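PDB 5NEC: TonB-dependent siderophore receptor from Pseudomonas aeruginosa 39016, which probably takes up ferric siderophores, and siderophore-drug conjugates, across the outer membrane in a TonB-dependent manner. Local coordinates for residues T593-V598 with T645-F650. Numbering follows the deposited sequence.
Sequences TEKWKV and TTYDIF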
ATOM      1  N   THR A 593      17.835  21.254  11.169  1.00 74.50           N
ATOM      2  CA  THR A 593      18.207  22.663  11.130  1.00 73.46           C
ATOM      3  C   THR A 593      17.294  23.326  10.105  1.00 72.37           C
ATOM      4  O   THR A 593      16.387  22.693   9.580  1.00 70.92           O
ATOM      5  CB  THR A 593      19.677  22.846  10.711  1.00 73.46           C
ATOM      6  OG1 THR A 593      19.820  22.512   9.325  1.00 71.29           O
ATOM      7  CG2 THR A 593      20.599  21.984  11.561  1.00 73.62           C
ATOM      8  N   GLU A 594      17.525  24.598   9.819  1.00 74.67           N
ATOM      9  CA  GLU A 594      16.715  25.313   8.832  1.00 77.10           C
ATOM     10  C   GLU A 594      16.826  24.734   7.426  1.00 74.37           C
ATOM     11  O   GLU A 594      15.855  24.785   6.669  1.00 71.67           O
ATOM     12  CB  GLU A 594      17.080  26.804   8.807  1.00 82.17           C
ATOM     13  CG  GLU A 594      16.595  27.579  10.029  1.00 87.13           C
ATOM     14  CD  GLU A 594      15.077  27.548  10.184  1.00 90.00           C
ATOM     15  OE1 GLU A 594      14.373  27.526   9.145  1.00 88.68           O
ATOM     16  OE2 GLU A 594      14.587  27.534  11.342  1.00 93.99           O
ATOM     17  N   LYS A 595      17.992  24.183   7.093  1.00 72.86           N
ATOM     18  CA  LYS A 595      18.255  23.644   5.754  1.00 71.42           C
ATOM     19  C   LYS A 595      18.174  22.117   5.639  1.00 68.04           C
ATOM     20  O   LYS A 595      18.105  21.603   4.536  1.00 64.41           O
ATOM     21  CB  LYS A 595      19.636  24.101   5.296  1.00 72.82           C
ATOM     22  CG  LYS A 595      19.827  25.598   5.264  1.00 74.77           C
ATOM     23  CD  LYS A 595      21.216  25.910   4.712  1.00 75.66           C
ATOM     24  CE  LYS A 595      21.302  27.331   4.211  1.00 76.05           C
ATOM     25  NZ  LYS A 595      22.700  27.615   3.826  1.00 76.59           N
ATOM     26  N   TRP A 596      18.146  21.410   6.767  1.00 67.51           N
ATOM     27  CA  TRP A 596      18.332  19.965   6.800  1.00 68.24           C
ATOM     28  C   TRP A 596      17.051  19.267   7.283  1.00 68.37           C
ATOM     29  O   TRP A 596      16.704  19.362   8.461  1.00 67.95           O
ATOM     30  CB  TRP A 596      19.526  19.634   7.708  1.00 69.49           C
ATOM     31  CG  TRP A 596      19.967  18.203   7.733  1.00 69.98           C
ATOM     32  CD1 TRP A 596      19.745  17.255   6.779  1.00 69.91           C
ATOM     33  CD2 TRP A 596      20.753  17.568   8.751  1.00 71.34           C
ATOM     34  NE1 TRP A 596      20.321  16.068   7.146  1.00 70.16           N
ATOM     35  CE2 TRP A 596      20.946  16.227   8.354  1.00 70.29           C
ATOM     36  CE3 TRP A 596      21.299  17.999   9.970  1.00 72.03           C
ATOM     37  CZ2 TRP A 596      21.667  15.308   9.125  1.00 69.68           C
ATOM     38  CZ3 TRP A 596      22.014  17.088  10.740  1.00 72.26           C
ATOM     39  CH2 TRP A 596      22.192  15.754  10.310  1.00 71.78           C
ATOM     40  N   LYS A 597      16.372  18.574   6.359  1.00 66.07           N
ATOM     41  CA  LYS A 597      15.141  17.831   6.649  1.00 65.56           C
ATOM     42  C   LYS A 597      15.371  16.326   6.722  1.00 63.31           C
ATOM     43  O   LYS A 597      16.273  15.786   6.089  1.00 62.49           O
ATOM     44  CB  LYS A 597      14.073  18.118   5.593  1.00 65.31           C
ATOM     45  CG  LYS A 597      13.606  19.553   5.617  1.00 67.00           C
ATOM     46  CD  LYS A 597      12.311  19.740   4.860  1.00 68.04           C
ATOM     47  CE  LYS A 597      12.523  19.587   3.366  1.00 69.04           C
ATOM     48  NZ  LYS A 597      11.339  20.075   2.610  1.00 68.71           N
ATOM     49  N   VAL A 598      14.520  15.656   7.488  1.00 61.10           N
ATOM     50  CA  VAL A 598      14.629  14.224   7.693  1.00 59.07           C
ATOM     51  C   VAL A 598      13.242  13.553   7.800  1.00 57.05           C
ATOM     52  O   VAL A 598      12.302  14.117   8.367  1.00 55.04           O
ATOM     53  CB  VAL A 598      15.532  13.917   8.912  1.00 60.56           C
ATOM     54  CG1 VAL A 598      14.800  14.146  10.227  1.00 61.49           C
ATOM     55  CG2 VAL A 598      16.080  12.504   8.838  1.00 61.17           C
ATOM     56  N   THR A 645      16.536  12.055   3.557  1.00 61.15           N
ATOM     57  CA  THR A 645      16.990  13.373   3.967  1.00 62.37           C
ATOM     58  C   THR A 645      17.267  14.309   2.794  1.00 63.48           C
ATOM     59  O   THR A 645      17.754  13.872   1.747  1.00 62.17           O
ATOM     60  CB  THR A 645      18.235  13.262   4.863  1.00 63.32           C
ATOM     61  OG1 THR A 645      18.541  14.551   5.389  1.00 66.09           O
ATOM     62  CG2 THR A 645      19.457  12.733   4.110  1.00 63.02           C
ATOM     63  N   THR A 646      16.935  15.591   2.973  1.00 64.55           N
ATOM     64  CA  THR A 646      17.289  16.632   2.008  1.00 67.12           C
ATOM     65  C   THR A 646      18.009  17.778   2.695  1.00 68.17           C
ATOM     66  O   THR A 646      17.772  18.069   3.869  1.00 67.11           O
ATOM     67  CB  THR A 646      16.062  17.172   1.258  1.00 68.67           C
ATOM     68  OG1 THR A 646      15.084  17.650   2.184  1.00 68.98           O
ATOM     69  CG2 THR A 646      15.469  16.072   0.382  1.00 68.82           C
ATOM     70  N   TYR A 647      18.905  18.410   1.942  1.00 70.23           N
ATOM     71  CA  TYR A 647      19.683  19.542   2.426  1.00 71.83           C
ATOM     72  C   TYR A 647      19.612  20.680   1.409  1.00 70.15           C
ATOM     73  O   TYR A 647      19.933  20.473   0.237  1.00 66.75           O
ATOM     74  CB  TYR A 647      21.137  19.131   2.669  1.00 74.21           C
ATOM     75  CG  TYR A 647      21.897  20.150   3.481  1.00 77.64           C
ATOM     76  CD1 TYR A 647      21.733  20.214   4.871  1.00 79.13           C
ATOM     77  CD2 TYR A 647      22.764  21.067   2.868  1.00 78.09           C
ATOM     78  CE1 TYR A 647      22.430  21.145   5.626  1.00 80.25           C
ATOM     79  CE2 TYR A 647      23.454  22.009   3.614  1.00 78.99           C
ATOM     80  CZ  TYR A 647      23.284  22.043   4.991  1.00 80.76           C
ATOM     81  OH  TYR A 647      23.956  22.966   5.753  1.00 84.31           O
ATOM     82  N   ASP A 648      19.171  21.863   1.857  1.00 71.06           N
ATOM     83  CA  ASP A 648      19.165  23.095   1.041  1.00 71.68           C
ATOM     84  C   ASP A 648      20.590  23.676   0.965  1.00 72.87           C
ATOM     85  O   ASP A 648      20.924  24.644   1.638  1.00 75.43           O
ATOM     86  CB  ASP A 648      18.151  24.117   1.600  1.00 71.76           C
ATOM     87  CG  ASP A 648      16.675  23.625   1.493  1.00 71.29           C
ATOM     88  OD1 ASP A 648      16.425  22.517   0.986  1.00 70.30           O
ATOM     89  OD2 ASP A 648      15.744  24.353   1.905  1.00 73.25           O
ATOM     90  N   ILE A 649      21.421  23.047   0.138  1.00 73.30           N
ATOM     91  CA  ILE A 649      22.868  23.307   0.072  1.00 76.47           C
ATOM     92  C   ILE A 649      23.228  24.697  -0.499  1.00 78.86           C
ATOM     93  O   ILE A 649      24.218  25.296  -0.084  1.00 80.31           O
ATOM     94  CB  ILE A 649      23.604  22.173  -0.706  1.00 76.51           C
ATOM     95  CG1 ILE A 649      25.118  22.239  -0.473  1.00 79.04           C
ATOM     96  CG2 ILE A 649      23.304  22.219  -2.205  1.00 75.12           C
ATOM     97  CD1 ILE A 649      25.891  21.096  -1.102  1.00 79.62           C
ATOM     98  N   PHE A 650      22.452  25.182  -1.464  1.00 78.89           N
ATOM     99  CA  PHE A 650      22.557  26.553  -1.943  1.00 80.79           C
ATOM    100  C   PHE A 650      21.138  27.088  -1.961  1.00 79.78           C
ATOM    101  O   PHE A 650      20.196  26.319  -1.784  1.00 79.88           O
ATOM    102  CB  PHE A 650      23.145  26.601  -3.354  1.00 82.13           C
ATOM    103  CG  PHE A 650      24.551  26.096  -3.446  1.00 85.74           C
ATOM    104  CD1 PHE A 650      25.585  26.778  -2.804  1.00 87.98           C
ATOM    105  CD2 PHE A 650      24.860  24.946  -4.187  1.00 86.64           C
ATOM    106  CE1 PHE A 650      26.903  26.321  -2.888  1.00 89.55           C
ATOM    107  CE2 PHE A 650      26.174  24.481  -4.271  1.00 87.29           C
ATOM    108  CZ  PHE A 650      27.198  25.170  -3.623  1.00 89.20           C
TER
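Trp596 and Tyr647 both hold CG anti to the backbone N (chi1 -173° and -166°), and this brings their rings together on the same face of the sheet. The edge of Tyr647 is directed at the face of Trp596 in an offset edge-to-face pair. The centroid of its ring lies 5.8 Å from that of the Trp596 five-membered ring, with the planes at 66°. CB of Trp596 meets the Tyr647 edge, 3.6 Å from CD1. Over one face of the Tyr647 ring sits CB of Lys595, offset toward the rim. The extended Lys595 chain then runs on past Asp648, with CD 3.3 Å from the Asp648 carbonyl O.

Thr645 lies on the same face as the two rings. Its OG1 donates to Lys597 O at 2.7 Å, almost in line with the carbonyl. The same OG1 accepts a weak, bent bond from Trp596 NE1 at 2.9 Å. Lys597 O also accepts from Thr646 N, which lies above the carbonyl plane. Lys597 N returns a bond to Thr646 O, and Asp648 N bonds to Lys595 O at 2.9 Å. These backbone bonds join strands 596-609 and 639-650 as antiparallel neighbours in the beta-barrel wall.

On the other face, CE of Lys597 passes 3.4 Å from Thr646 OG1. This face looks toward the plug: Lys597 touches Gln60 and Thr646 touches Asp64 of helix 59-64. Lys597 NZ also bonds to Thr31 O and makes a cation-pi contact with Tyr33, both in the N-terminal segment.

The chemistry thus differs across the sheet. Lys597 ties the wall to N-terminal residues by polar contacts, while on the Trp596 side the Thr645 hydroxyl links the indole N-H to the backbone by a weak bond, which may favour this orientation of the ring.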